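Local coordinates for protein polyketide biosynthesis 3-hydroxy-3-methylglutaryl-ACP synthase PksG (Bacillus subtilis, PDB 4YXT) that catalyses the aldol condensation of an acetyl group carried by an acyl carrier protein with a beta-ketothioester polyketide intermediate during bacillaene biosynthesis, at residues A238-T243 against R262-K267; F244-Y249 against G313-P318; S116-F121 against E333-I338; T309-R314 against E345-F350. The protein carries 1 engineered substitution. All blocks are in the same frame, centred on the assembly; numbering follows the deposited sequence.

Contact 1: A238-T243 against R262-K267; sequences ANYQDT and RTMMRK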
loop_
_atom_site.group_PDB
_atom_site.type_symbol
_atom_site.label_atom_id
_atom_site.label_comp_id
_atom_site.label_asym_id
_atom_site.label_seq_id
_atom_site.Cartn_x
_atom_site.Cartn_y
_atom_site.Cartn_z
ATOM N N ALA A 238 9.939 -29.864 -4.570
ATOM C CA ALA A 238 10.777 -28.759 -4.099
ATOM C C ALA A 238 11.632 -29.232 -2.951
ATOM O O ALA A 238 11.120 -29.771 -1.977
ATOM C CB ALA A 238 9.930 -27.563 -3.707
ATOM N N ASN A 239 12.943 -29.039 -3.072
ATOM C CA ASN A 239 13.896 -29.537 -2.097
ATOM C C ASN A 239 14.767 -28.384 -1.623
ATOM O O ASN A 239 15.410 -27.704 -2.425
ATOM C CB ASN A 239 14.768 -30.664 -2.718
ATOM C CG ASN A 239 15.638 -31.349 -1.700
ATOM O OD1 ASN A 239 16.678 -30.836 -1.298
ATOM N ND2 ASN A 239 15.193 -32.491 -1.236
ATOM N N TYR A 240 14.730 -28.125 -0.324
ATOM C CA TYR A 240 15.362 -26.947 0.219
ATOM C C TYR A 240 16.897 -26.921 -0.045
ATOM O O TYR A 240 17.494 -25.862 -0.136
ATOM C CB TYR A 240 15.100 -26.893 1.704
ATOM C CG TYR A 240 15.304 -25.552 2.336
ATOM C CD1 TYR A 240 14.382 -24.515 2.148
ATOM C CD2 TYR A 240 16.378 -25.305 3.141
ATOM C CE1 TYR A 240 14.544 -23.268 2.772
ATOM C CE2 TYR A 240 16.550 -24.060 3.755
ATOM C CZ TYR A 240 15.647 -23.044 3.562
ATOM O OH TYR A 240 15.875 -21.811 4.208
ATOM N N GLN A 241 17.514 -28.093 -0.165
ATOM C CA GLN A 241 18.930 -28.171 -0.535
ATOM C C GLN A 241 19.152 -28.127 -2.026
ATOM O O GLN A 241 19.977 -27.357 -2.485
ATOM C CB GLN A 241 19.598 -29.448 -0.001
ATOM C CG GLN A 241 19.877 -29.492 1.497
ATOM C CD GLN A 241 20.842 -30.616 1.843
ATOM O OE1 GLN A 241 20.447 -31.676 2.356
ATOM N NE2 GLN A 241 22.116 -30.406 1.517
ATOM N N ASP A 242 18.440 -28.950 -2.774
ATOM C CA ASP A 242 18.769 -29.213 -4.186
ATOM C C ASP A 242 18.309 -28.140 -5.163
ATOM O O ASP A 242 19.044 -27.805 -6.089
ATOM C CB ASP A 242 18.192 -30.564 -4.656
ATOM C CG ASP A 242 18.682 -31.759 -3.842
ATOM O OD1 ASP A 242 19.761 -31.691 -3.186
ATOM O OD2 ASP A 242 17.968 -32.797 -3.863
ATOM N N THR A 243 17.112 -27.585 -4.937
ATOM C CA THR A 243 16.438 -26.682 -5.893
ATOM C C THR A 243 17.076 -25.307 -6.046
ATOM O O THR A 243 16.989 -24.662 -7.121
ATOM C CB THR A 243 14.965 -26.486 -5.454
ATOM O OG1 THR A 243 14.397 -27.770 -5.182
ATOM C CG2 THR A 243 14.134 -25.788 -6.505
ATOM N N ARG A 262 20.237 -22.409 9.935
ATOM C CA ARG A 262 20.540 -23.625 10.739
ATOM C C ARG A 262 19.271 -24.390 11.127
ATOM O O ARG A 262 19.226 -25.590 11.035
ATOM C CB ARG A 262 21.297 -23.223 12.006
ATOM C CG ARG A 262 21.627 -24.361 12.958
ATOM C CD ARG A 262 22.840 -23.995 13.799
ATOM N NE ARG A 262 22.776 -22.612 14.314
ATOM C CZ ARG A 262 23.644 -21.617 14.058
ATOM N NH1 ARG A 262 24.715 -21.790 13.275
ATOM N NH2 ARG A 262 23.444 -20.414 14.604
ATOM N N THR A 263 18.247 -23.657 11.567
ATOM C CA THR A 263 16.971 -24.195 11.929
ATOM C C THR A 263 16.381 -24.883 10.731
ATOM O O THR A 263 16.053 -26.056 10.802
ATOM C CB THR A 263 16.056 -23.072 12.407
ATOM O OG1 THR A 263 16.690 -22.371 13.496
ATOM C CG2 THR A 263 14.731 -23.615 12.880
ATOM N N MET A 264 16.291 -24.192 9.592
ATOM C CA MET A 264 15.677 -24.812 8.393
ATOM C C MET A 264 16.374 -26.082 7.951
ATOM O O MET A 264 15.717 -27.080 7.607
ATOM C CB MET A 264 15.653 -23.836 7.210
ATOM C CG MET A 264 14.685 -22.683 7.392
ATOM S SD MET A 264 12.988 -23.265 7.609
ATOM C CE MET A 264 12.523 -23.888 5.997
ATOM N N MET A 265 17.707 -26.025 7.899
ATOM C CA MET A 265 18.506 -27.168 7.416
ATOM C C MET A 265 18.327 -28.404 8.301
ATOM O O MET A 265 18.296 -29.506 7.784
ATOM C CB MET A 265 20.007 -26.830 7.366
ATOM C CG MET A 265 20.392 -25.906 6.246
ATOM S SD MET A 265 20.017 -26.545 4.588
ATOM C CE MET A 265 19.442 -24.960 4.020
ATOM N N ARG A 266 18.217 -28.216 9.617
ATOM C CA ARG A 266 17.940 -29.340 10.536
ATOM C C ARG A 266 16.495 -29.914 10.373
ATOM O O ARG A 266 16.288 -31.119 10.561
ATOM C CB ARG A 266 18.235 -28.925 11.990
ATOM C CG ARG A 266 19.732 -28.801 12.302
ATOM C CD ARG A 266 20.032 -27.795 13.440
ATOM N NE ARG A 266 19.982 -28.391 14.784
ATOM C CZ ARG A 266 18.924 -28.387 15.603
ATOM N NH1 ARG A 266 17.781 -27.785 15.264
ATOM N NH2 ARG A 266 19.016 -28.998 16.781
ATOM N N LYS A 267 15.529 -29.042 10.031
ATOM C CA LYS A 267 14.121 -29.404 9.717
ATOM C C LYS A 267 13.946 -30.084 8.382
ATOM O O LYS A 267 13.107 -30.935 8.239
ATOM C CB LYS A 267 13.214 -28.170 9.747
ATOM C CG LYS A 267 13.062 -27.610 11.146
ATOM C CD LYS A 267 12.111 -26.423 11.241
ATOM C CE LYS A 267 11.511 -26.355 12.639
ATOM N NZ LYS A 267 10.434 -27.392 12.798
#
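Tyr240 turns its ring away from its own amide nitrogen (chi1 -162°) and sends it from the 238-243 loop to the flank of helix 254-267, where Met264 and Met265, both with CG anti to the carbonyl carbon and both bent at chi2, receive it. The two methionines take different parts of the ring. Met264 folds back so that its methyl lies over one face, a CH-pi contact with CE 4.2 Å from the Tyr240 ring centroid, while its SD stands obliquely farther off. The root of the same side chain also touches the ring, Met264 CB lying 3.6 Å from Tyr240 CE2. Met265 comes to the edge instead, its SD 5.3 Å from the Tyr240 ring centroid and close to the ring plane, so the tyrosine makes two Met-aromatic contacts of different kinds. The loop is shaped by an Asx motif: Asn239 OD1 accepts from Asp242 N at 3.0 Å, and Asn239 N in turn gives a hydrogen bond to Thr243 OG1 at 2.9 Å. This turn precedes strand 246-249, at the border of the thiolase-like sheet; the side chain of His250, catalytic by similarity, is about 11 Å from that of Tyr240. Phe228 of helix 213-234 packs edge-to-face with the Tyr240 ring, and the phenol OH is hydrogen-bonded to Tyr249 OH.

Contact 2: F244-Y249 against G313-P318; sequences FQYLAY and GRFDTP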
loop_
_atom_site.group_PDB
_atom_site.type_symbol
_atom_site.label_atom_id
_atom_site.label_comp_id
_atom_site.label_asym_id
_atom_site.label_seq_id
_atom_site.Cartn_x
_atom_site.Cartn_y
_atom_site.Cartn_z
ATOM N N PHE A 244 17.703 -24.855 -4.965
ATOM C CA PHE A 244 18.169 -23.492 -4.824
ATOM C C PHE A 244 19.682 -23.492 -4.651
ATOM O O PHE A 244 20.189 -24.116 -3.727
ATOM C CB PHE A 244 17.500 -22.827 -3.596
ATOM C CG PHE A 244 16.016 -23.103 -3.501
ATOM C CD1 PHE A 244 15.119 -22.453 -4.352
ATOM C CD2 PHE A 244 15.539 -24.045 -2.623
ATOM C CE1 PHE A 244 13.787 -22.725 -4.311
ATOM C CE2 PHE A 244 14.199 -24.320 -2.564
ATOM C CZ PHE A 244 13.314 -23.659 -3.407
ATOM N N GLN A 245 20.376 -22.777 -5.526
ATOM C CA GLN A 245 21.828 -22.634 -5.421
ATOM C C GLN A 245 22.204 -21.543 -4.433
ATOM O O GLN A 245 23.289 -21.590 -3.907
ATOM C CB GLN A 245 22.421 -22.318 -6.763
ATOM C CG GLN A 245 22.426 -23.542 -7.702
ATOM C CD GLN A 245 21.079 -23.858 -8.309
ATOM O OE1 GLN A 245 20.381 -22.965 -8.821
ATOM N NE2 GLN A 245 20.719 -25.153 -8.311
ATOM N N TYR A 246 21.340 -20.547 -4.213
ATOM C CA TYR A 246 21.557 -19.532 -3.142
ATOM C C TYR A 246 20.250 -19.285 -2.443
ATOM O O TYR A 246 19.176 -19.637 -2.975
ATOM C CB TYR A 246 22.043 -18.238 -3.733
ATOM C CG TYR A 246 23.389 -18.339 -4.438
ATOM C CD1 TYR A 246 24.576 -18.283 -3.704
ATOM C CD2 TYR A 246 23.468 -18.527 -5.831
ATOM C CE1 TYR A 246 25.805 -18.367 -4.311
ATOM C CE2 TYR A 246 24.699 -18.607 -6.453
ATOM C CZ TYR A 246 25.863 -18.538 -5.676
ATOM O OH TYR A 246 27.083 -18.601 -6.227
ATOM N N LEU A 247 20.321 -18.629 -1.275
ATOM C CA LEU A 247 19.153 -18.344 -0.512
ATOM C C LEU A 247 19.313 -16.946 -0.060
ATOM O O LEU A 247 20.416 -16.518 0.330
ATOM C CB LEU A 247 18.995 -19.309 0.697
ATOM C CG LEU A 247 18.566 -20.742 0.352
ATOM C CD1 LEU A 247 18.797 -21.669 1.550
ATOM C CD2 LEU A 247 17.087 -20.779 0.017
ATOM N N ALA A 248 18.216 -16.197 -0.121
ATOM C CA ALA A 248 18.278 -14.851 0.373
ATOM C C ALA A 248 17.201 -14.715 1.362
ATOM O O ALA A 248 16.108 -15.251 1.178
ATOM C CB ALA A 248 18.087 -13.858 -0.767
ATOM N N TYR A 249 17.461 -13.995 2.439
ATOM C CA TYR A 249 16.435 -13.878 3.439
ATOM C C TYR A 249 16.280 -12.394 3.844
ATOM O O TYR A 249 17.235 -11.591 3.690
ATOM C CB TYR A 249 16.811 -14.609 4.709
ATOM C CG TYR A 249 17.112 -16.031 4.635
ATOM C CD1 TYR A 249 16.205 -16.991 5.136
ATOM C CD2 TYR A 249 18.321 -16.462 4.128
ATOM C CE1 TYR A 249 16.510 -18.334 5.136
ATOM C CE2 TYR A 249 18.643 -17.817 4.095
ATOM C CZ TYR A 249 17.746 -18.749 4.613
ATOM O OH TYR A 249 18.108 -20.076 4.585
ATOM N N GLY A 313 27.896 -13.570 -5.630
ATOM C CA GLY A 313 27.820 -15.005 -5.826
ATOM C C GLY A 313 28.381 -15.411 -7.164
ATOM O O GLY A 313 28.842 -14.592 -7.888
ATOM N N ARG A 314 28.341 -16.700 -7.465
ATOM C CA ARG A 314 28.921 -17.253 -8.697
ATOM C C ARG A 314 27.831 -17.585 -9.713
ATOM O O ARG A 314 26.982 -18.431 -9.449
ATOM C CB ARG A 314 29.730 -18.529 -8.380
ATOM C CG ARG A 314 30.422 -19.136 -9.613
ATOM C CD ARG A 314 31.226 -20.382 -9.314
ATOM N NE ARG A 314 32.144 -20.223 -8.186
ATOM C CZ ARG A 314 32.908 -21.208 -7.703
ATOM N NH1 ARG A 314 32.889 -22.423 -8.264
ATOM N NH2 ARG A 314 33.721 -20.982 -6.678
ATOM N N PHE A 315 27.849 -16.915 -10.863
ATOM C CA PHE A 315 26.829 -17.119 -11.905
ATOM C C PHE A 315 27.410 -17.426 -13.265
ATOM O O PHE A 315 27.156 -16.709 -14.237
ATOM C CB PHE A 315 25.877 -15.927 -11.952
ATOM C CG PHE A 315 25.009 -15.832 -10.737
ATOM C CD1 PHE A 315 23.781 -16.485 -10.688
ATOM C CD2 PHE A 315 25.449 -15.182 -9.618
ATOM C CE1 PHE A 315 22.999 -16.455 -9.531
ATOM C CE2 PHE A 315 24.671 -15.126 -8.475
ATOM C CZ PHE A 315 23.440 -15.738 -8.430
ATOM N N ASP A 316 28.189 -18.508 -13.327
ATOM C CA ASP A 316 28.727 -18.996 -14.605
ATOM C C ASP A 316 27.601 -19.510 -15.471
ATOM O O ASP A 316 27.620 -19.321 -16.673
ATOM C CB ASP A 316 29.785 -20.113 -14.432
ATOM C CG ASP A 316 31.154 -19.573 -14.037
ATOM O OD1 ASP A 316 31.232 -18.478 -13.432
ATOM O OD2 ASP A 316 32.162 -20.248 -14.329
ATOM N N THR A 317 26.653 -20.203 -14.846
ATOM C CA THR A 317 25.469 -20.695 -15.532
ATOM C C THR A 317 24.279 -20.161 -14.723
ATOM O O THR A 317 24.477 -19.598 -13.654
ATOM C CB THR A 317 25.448 -22.255 -15.679
ATOM O OG1 THR A 317 25.197 -22.888 -14.414
ATOM C CG2 THR A 317 26.772 -22.793 -16.238
ATOM N N PRO A 318 23.066 -20.274 -15.266
ATOM C CA PRO A 318 21.858 -19.824 -14.550
ATOM C C PRO A 318 21.673 -20.516 -13.213
ATOM O O PRO A 318 21.887 -21.708 -13.111
ATOM C CB PRO A 318 20.719 -20.224 -15.500
ATOM C CG PRO A 318 21.354 -20.095 -16.855
ATOM C CD PRO A 318 22.791 -20.522 -16.697
#
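Tyr246 lays its ring obliquely against that of Phe315, centroids 5.2 Å apart and planes 31° from each other. Its CG lies anti to the carbonyl carbon (chi1 -63°), pointing the ring to the 313-318 loop. The touching atoms are Tyr246 CE2 and Phe315 CZ, at 3.7 Å, so the phenylalanine meets the tyrosine with the far end of its ring. Beyond this contact the phenol reaches the loop backbone: Arg314 N donates to Tyr246 OH at 2.6 Å, a short bond with an N-H...O angle of 161°. Gly313 C lies 3.6 Å from the same hydroxyl oxygen, and Arg314 CB rests beside it while the rest of that side chain leads away. A peptide N-H thus holds the hydroxyl end, and the tip of Phe315 meets CE2. Thr309 of helix 301-312 packs against Tyr246, and Phe315 continues onto Ile321. The contact joins border strand 246-249 to the connection between helix 301-312 and strand 319-327, the parallel neighbour of 246-249, in the helix-covered mixed sheet of the thiolase-like fold.

Contact 3: S116-F121 against E333-I338; sequences SGTAGF and EFYSGI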
loop_
_atom_site.group_PDB
_atom_site.type_symbol
_atom_site.label_atom_id
_atom_site.label_comp_id
_atom_site.label_asym_id
_atom_site.label_seq_id
_atom_site.Cartn_x
_atom_site.Cartn_y
_atom_site.Cartn_z
ATOM N N SER A 116 6.638 -5.238 2.924
ATOM C CA SER A 116 6.172 -4.276 1.963
ATOM C C SER A 116 6.852 -4.431 0.594
ATOM O O SER A 116 6.213 -4.349 -0.412
ATOM C CB SER A 116 6.381 -2.870 2.506
ATOM O OG SER A 116 7.774 -2.597 2.461
ATOM N N GLY A 117 8.155 -4.682 0.604
ATOM C CA GLY A 117 8.945 -4.733 -0.546
ATOM C C GLY A 117 8.435 -5.846 -1.449
ATOM O O GLY A 117 8.139 -5.604 -2.605
ATOM N N THR A 118 8.315 -7.041 -0.890
ATOM C CA THR A 118 7.779 -8.196 -1.596
ATOM C C THR A 118 6.346 -8.060 -2.118
ATOM O O THR A 118 5.983 -8.590 -3.219
ATOM C CB THR A 118 7.879 -9.403 -0.640
ATOM O OG1 THR A 118 9.259 -9.755 -0.514
ATOM C CG2 THR A 118 7.097 -10.579 -1.137
ATOM N N ALA A 119 5.503 -7.458 -1.302
ATOM C CA ALA A 119 4.122 -7.163 -1.653
ATOM C C ALA A 119 4.205 -6.319 -2.927
ATOM O O ALA A 119 3.666 -6.684 -3.950
ATOM C CB ALA A 119 3.406 -6.409 -0.522
ATOM N N GLY A 120 4.972 -5.258 -2.891
ATOM C CA GLY A 120 5.182 -4.413 -4.081
ATOM C C GLY A 120 5.564 -5.195 -5.341
ATOM O O GLY A 120 4.926 -5.094 -6.404
ATOM N N PHE A 121 6.625 -5.987 -5.197
ATOM C CA PHE A 121 7.225 -6.708 -6.303
ATOM C C PHE A 121 6.293 -7.775 -6.815
ATOM O O PHE A 121 6.191 -7.960 -8.021
ATOM C CB PHE A 121 8.570 -7.293 -5.831
ATOM C CG PHE A 121 9.182 -8.290 -6.762
ATOM C CD1 PHE A 121 9.756 -7.882 -7.947
ATOM C CD2 PHE A 121 9.210 -9.624 -6.437
ATOM C CE1 PHE A 121 10.322 -8.802 -8.810
ATOM C CE2 PHE A 121 9.785 -10.563 -7.294
ATOM C CZ PHE A 121 10.357 -10.141 -8.470
ATOM N N GLU A 333 6.481 -14.585 2.869
ATOM C CA GLU A 333 6.423 -15.253 1.593
ATOM C C GLU A 333 7.784 -15.863 1.202
ATOM O O GLU A 333 8.817 -15.233 1.382
ATOM C CB GLU A 333 5.974 -14.318 0.472
ATOM C CG GLU A 333 5.703 -15.025 -0.903
ATOM C CD GLU A 333 4.840 -14.176 -1.894
ATOM O OE1 GLU A 333 4.724 -14.530 -3.091
ATOM O OE2 GLU A 333 4.241 -13.139 -1.503
ATOM N N PHE A 334 7.734 -17.066 0.611
ATOM C CA PHE A 334 8.883 -17.688 0.042
ATOM C C PHE A 334 8.629 -17.837 -1.421
ATOM O O PHE A 334 7.623 -18.378 -1.813
ATOM C CB PHE A 334 9.142 -19.055 0.677
ATOM C CG PHE A 334 10.358 -19.721 0.157
ATOM C CD1 PHE A 334 10.282 -20.585 -0.932
ATOM C CD2 PHE A 334 11.592 -19.481 0.737
ATOM C CE1 PHE A 334 11.420 -21.178 -1.422
ATOM C CE2 PHE A 334 12.746 -20.090 0.255
ATOM C CZ PHE A 334 12.672 -20.920 -0.831
ATOM N N TYR A 335 9.584 -17.428 -2.228
ATOM C CA TYR A 335 9.466 -17.574 -3.645
ATOM C C TYR A 335 10.849 -17.683 -4.261
ATOM O O TYR A 335 11.850 -17.514 -3.584
ATOM C CB TYR A 335 8.757 -16.341 -4.226
ATOM C CG TYR A 335 9.295 -14.986 -3.819
ATOM C CD1 TYR A 335 9.167 -14.513 -2.535
ATOM C CD2 TYR A 335 9.912 -14.156 -4.759
ATOM C CE1 TYR A 335 9.620 -13.253 -2.184
ATOM C CE2 TYR A 335 10.375 -12.908 -4.420
ATOM C CZ TYR A 335 10.223 -12.459 -3.138
ATOM O OH TYR A 335 10.660 -11.203 -2.839
ATOM N N SER A 336 10.891 -17.957 -5.557
ATOM C CA SER A 336 12.118 -18.321 -6.213
ATOM C C SER A 336 12.181 -17.696 -7.572
ATOM O O SER A 336 11.155 -17.253 -8.110
ATOM C CB SER A 336 12.224 -19.837 -6.354
ATOM O OG SER A 336 11.220 -20.304 -7.203
ATOM N N GLY A 337 13.405 -17.584 -8.069
ATOM C CA GLY A 337 13.664 -17.074 -9.394
ATOM C C GLY A 337 15.067 -17.425 -9.870
ATOM O O GLY A 337 15.924 -17.840 -9.050
ATOM N N ILE A 338 15.250 -17.313 -11.197
ATOM C CA ILE A 338 16.499 -17.619 -11.863
ATOM C C ILE A 338 17.275 -16.369 -12.293
ATOM O O ILE A 338 16.702 -15.428 -12.849
ATOM C CB ILE A 338 16.235 -18.549 -13.089
ATOM C CG1 ILE A 338 15.908 -19.947 -12.578
ATOM C CG2 ILE A 338 17.453 -18.569 -14.018
ATOM C CD1 ILE A 338 15.379 -20.910 -13.603
#
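The 116-121 segment of helix 116-130 passes the 333-338 segment of strand 331-339 with axes 10.4 Å apart at closest approach and N-to-C directions 50° from each other. This is helix-on-sheet packing in the thiolase-like core, joining the start of helix 116-130, which follows the predicted nucleophile Cys114, to an inner strand of the mixed sheet, third from border strand 246-249. Tyr335 has CG between its backbone N and carbonyl carbon (chi1 50°), and from there its ring extends to the helix, meeting Thr118 from the opposite direction. Phe121, with CG anti to the backbone N (chi1 168°), comes in at a slant, its CE2 3.8 Å from Tyr335 CE2. Thr118 CG2 packs against the other ortho carbon of the phenol, 3.8 Å from Tyr335 CE1, and also lies 3.9 Å from Glu333 OE2. That extended glutamate reaches the dimer interface: OE1 forms a salt bridge with Arg106 of the second subunit, and OE2 is hydrogen-bonded to Tyr115 OH. Leu302 and Phe303 of helix 301-312 pack on Tyr335. The buried phenol is linked to the helix by a hydrogen bond of 3.1 Å between Tyr335 OH and Thr118 OG1.

Contact 4: T309-R314 against E345-F350; sequences TIDQGR and ERQRTF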
loop_
_atom_site.group_PDB
_atom_site.type_symbol
_atom_site.label_atom_id
_atom_site.label_comp_id
_atom_site.label_asym_id
_atom_site.label_seq_id
_atom_site.Cartn_x
_atom_site.Cartn_y
_atom_site.Cartn_z
ATOM N N THR A 309 23.552 -11.147 -3.124
ATOM C CA THR A 309 23.754 -12.504 -3.645
ATOM C C THR A 309 24.158 -12.499 -5.129
ATOM O O THR A 309 25.042 -13.287 -5.598
ATOM C CB THR A 309 22.468 -13.360 -3.516
ATOM O OG1 THR A 309 22.121 -13.568 -2.133
ATOM C CG2 THR A 309 22.610 -14.695 -4.217
ATOM N N ILE A 310 23.489 -11.626 -5.872
ATOM C CA ILE A 310 23.764 -11.476 -7.282
ATOM C C ILE A 310 25.120 -10.840 -7.528
ATOM O O ILE A 310 25.810 -11.304 -8.375
ATOM C CB ILE A 310 22.648 -10.730 -8.043
ATOM C CG1 ILE A 310 21.367 -11.574 -8.019
ATOM C CG2 ILE A 310 23.074 -10.503 -9.495
ATOM C CD1 ILE A 310 20.109 -10.812 -8.263
ATOM N N ASP A 311 25.522 -9.803 -6.795
ATOM C CA ASP A 311 26.854 -9.229 -6.984
ATOM C C ASP A 311 27.977 -10.156 -6.480
ATOM O O ASP A 311 28.998 -10.285 -7.130
ATOM C CB ASP A 311 26.990 -7.835 -6.336
ATOM C CG ASP A 311 26.361 -6.712 -7.194
ATOM O OD1 ASP A 311 25.752 -7.012 -8.249
ATOM O OD2 ASP A 311 26.466 -5.518 -6.811
ATOM N N GLN A 312 27.779 -10.833 -5.353
ATOM C CA GLN A 312 28.881 -11.549 -4.705
ATOM C C GLN A 312 28.940 -13.017 -5.029
ATOM O O GLN A 312 29.964 -13.638 -4.816
ATOM C CB GLN A 312 28.844 -11.321 -3.204
ATOM C CG GLN A 312 28.773 -9.852 -2.818
ATOM C CD GLN A 312 30.005 -9.068 -3.212
ATOM O OE1 GLN A 312 29.921 -7.909 -3.667
ATOM N NE2 GLN A 312 31.164 -9.692 -3.056
ATOM N N GLY A 313 27.896 -13.570 -5.630
ATOM C CA GLY A 313 27.820 -15.005 -5.826
ATOM C C GLY A 313 28.381 -15.411 -7.164
ATOM O O GLY A 313 28.842 -14.592 -7.888
ATOM N N ARG A 314 28.341 -16.700 -7.465
ATOM C CA ARG A 314 28.921 -17.253 -8.697
ATOM C C ARG A 314 27.831 -17.585 -9.713
ATOM O O ARG A 314 26.982 -18.431 -9.449
ATOM C CB ARG A 314 29.730 -18.529 -8.380
ATOM C CG ARG A 314 30.422 -19.136 -9.613
ATOM C CD ARG A 314 31.226 -20.382 -9.314
ATOM N NE ARG A 314 32.144 -20.223 -8.186
ATOM C CZ ARG A 314 32.908 -21.208 -7.703
ATOM N NH1 ARG A 314 32.889 -22.423 -8.264
ATOM N NH2 ARG A 314 33.721 -20.982 -6.678
ATOM N N GLU A 345 26.093 -9.575 -15.036
ATOM C CA GLU A 345 26.885 -8.490 -15.707
ATOM C C GLU A 345 26.187 -7.120 -15.644
ATOM O O GLU A 345 26.807 -6.085 -15.384
ATOM C CB GLU A 345 27.184 -8.794 -17.186
ATOM C CG GLU A 345 27.592 -10.227 -17.502
ATOM C CD GLU A 345 28.170 -10.370 -18.902
ATOM O OE1 GLU A 345 29.178 -9.676 -19.194
ATOM O OE2 GLU A 345 27.612 -11.166 -19.710
ATOM N N ARG A 346 24.869 -7.106 -15.823
ATOM C CA ARG A 346 24.173 -5.831 -15.811
ATOM C C ARG A 346 24.231 -5.242 -14.404
ATOM O O ARG A 346 24.469 -4.077 -14.227
ATOM C CB ARG A 346 22.735 -5.997 -16.315
ATOM C CG ARG A 346 21.900 -4.734 -16.146
ATOM C CD ARG A 346 20.803 -4.657 -17.169
ATOM N NE ARG A 346 20.014 -3.427 -17.129
ATOM C CZ ARG A 346 18.835 -3.261 -17.740
ATOM N NH1 ARG A 346 18.319 -4.269 -18.443
ATOM N NH2 ARG A 346 18.178 -2.089 -17.663
ATOM N N GLN A 347 24.048 -6.055 -13.381
ATOM C CA GLN A 347 24.117 -5.490 -12.018
ATOM C C GLN A 347 25.458 -4.903 -11.700
ATOM O O GLN A 347 25.539 -3.919 -10.946
ATOM C CB GLN A 347 23.793 -6.550 -10.980
ATOM C CG GLN A 347 22.306 -6.891 -10.960
ATOM C CD GLN A 347 21.452 -5.702 -10.632
ATOM O OE1 GLN A 347 20.671 -5.244 -11.438
ATOM N NE2 GLN A 347 21.625 -5.179 -9.438
ATOM N N ARG A 348 26.525 -5.515 -12.248
ATOM C CA ARG A 348 27.911 -4.984 -12.039
ATOM C C ARG A 348 28.026 -3.532 -12.449
ATOM O O ARG A 348 28.691 -2.770 -11.794
ATOM C CB ARG A 348 29.004 -5.810 -12.745
ATOM C CG ARG A 348 30.404 -5.475 -12.195
ATOM C CD ARG A 348 31.538 -5.515 -13.214
ATOM N NE ARG A 348 31.179 -4.850 -14.473
ATOM C CZ ARG A 348 31.250 -3.540 -14.716
ATOM N NH1 ARG A 348 31.682 -2.674 -13.798
ATOM N NH2 ARG A 348 30.873 -3.088 -15.901
ATOM N N THR A 349 27.296 -3.129 -13.476
ATOM C CA THR A 349 27.334 -1.746 -13.980
ATOM C C THR A 349 26.951 -0.695 -12.943
ATOM O O THR A 349 27.484 0.423 -12.938
ATOM C CB THR A 349 26.379 -1.596 -15.180
ATOM O OG1 THR A 349 26.564 -2.705 -16.065
ATOM C CG2 THR A 349 26.709 -0.362 -15.947
ATOM N N PHE A 350 26.022 -1.025 -12.055
ATOM C CA PHE A 350 25.640 -0.066 -11.022
ATOM C C PHE A 350 26.709 0.112 -9.967
ATOM O O PHE A 350 26.675 1.076 -9.224
ATOM C CB PHE A 350 24.302 -0.487 -10.359
ATOM C CG PHE A 350 23.159 -0.605 -11.342
ATOM C CD1 PHE A 350 22.727 0.510 -12.056
ATOM C CD2 PHE A 350 22.546 -1.827 -11.587
ATOM C CE1 PHE A 350 21.693 0.418 -12.974
ATOM C CE2 PHE A 350 21.514 -1.925 -12.509
ATOM C CZ PHE A 350 21.088 -0.797 -13.204
HETATM O O HOH W 1 23.303 -6.983 -7.753
HETATM O O HOH W 2 26.693 -3.432 -8.501
#
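Gln347 sets its CB beside the carboxylate of Asp311, 3.4 Å from OD1, the closest approach between helices 301-312 and 341-349 in these segments. The side chain then slants across that of Ile310, CG meeting the CG2 methyl at 4.0 Å. A bend at chi2 (-60°) leaves the amide too far from the carboxylate for a direct bond, and NE2 instead donates to a water 3.0 Å away; the amide and carboxylate planes are 32° apart. That water gives a hydrogen bond to Asp311 OD1 at 2.5 Å, so NE2 reaches the acid through one bridge. A second water takes the other carboxylate oxygen, donating to Asp311 OD2 at 2.7 Å and to the backbone Gln347 O at 2.7 Å. Asp311 OD2 is also hydrogen-bonded to Tyr290 OH, giving this oxygen a protein partner as well as a water, while Gln347 NE2 also bonds Met9 O. At the tip, Gln347 OE1 sits in plane at the edge of the Phe350 ring. The contact lies where the C-terminal end of helix 301-312 meets helix 341-349, with Ile310 resting on Ile321 of strand 319-327 and Phe350 touching Ala8 and Asn10 of strand 5-12.

From the N terminus, contact 3 opens first, on helix 116-130, and closes at strand 331-339, so its long loop encloses contacts 1 and 2 and ties the N-terminal half to the C-terminal half. Within it contact 1 opens at 238-243 and contact 2 at 244-249; contact 1 closes at 262-267 before contact 2 closes at 313-318, and the two cross. Contact 4 begins at 309-314, where contact 2 ends, sharing Gly313 and Arg314, and closes at 345-350, crossing contact 3. Contacts 2 and 3 reach the same sheet and touch through Phe244 and Phe334. Contact 1 fastens helix 254-267 to the loop that leads into border strand 246-249; contact 4 joins helices 301-312 and 341-349.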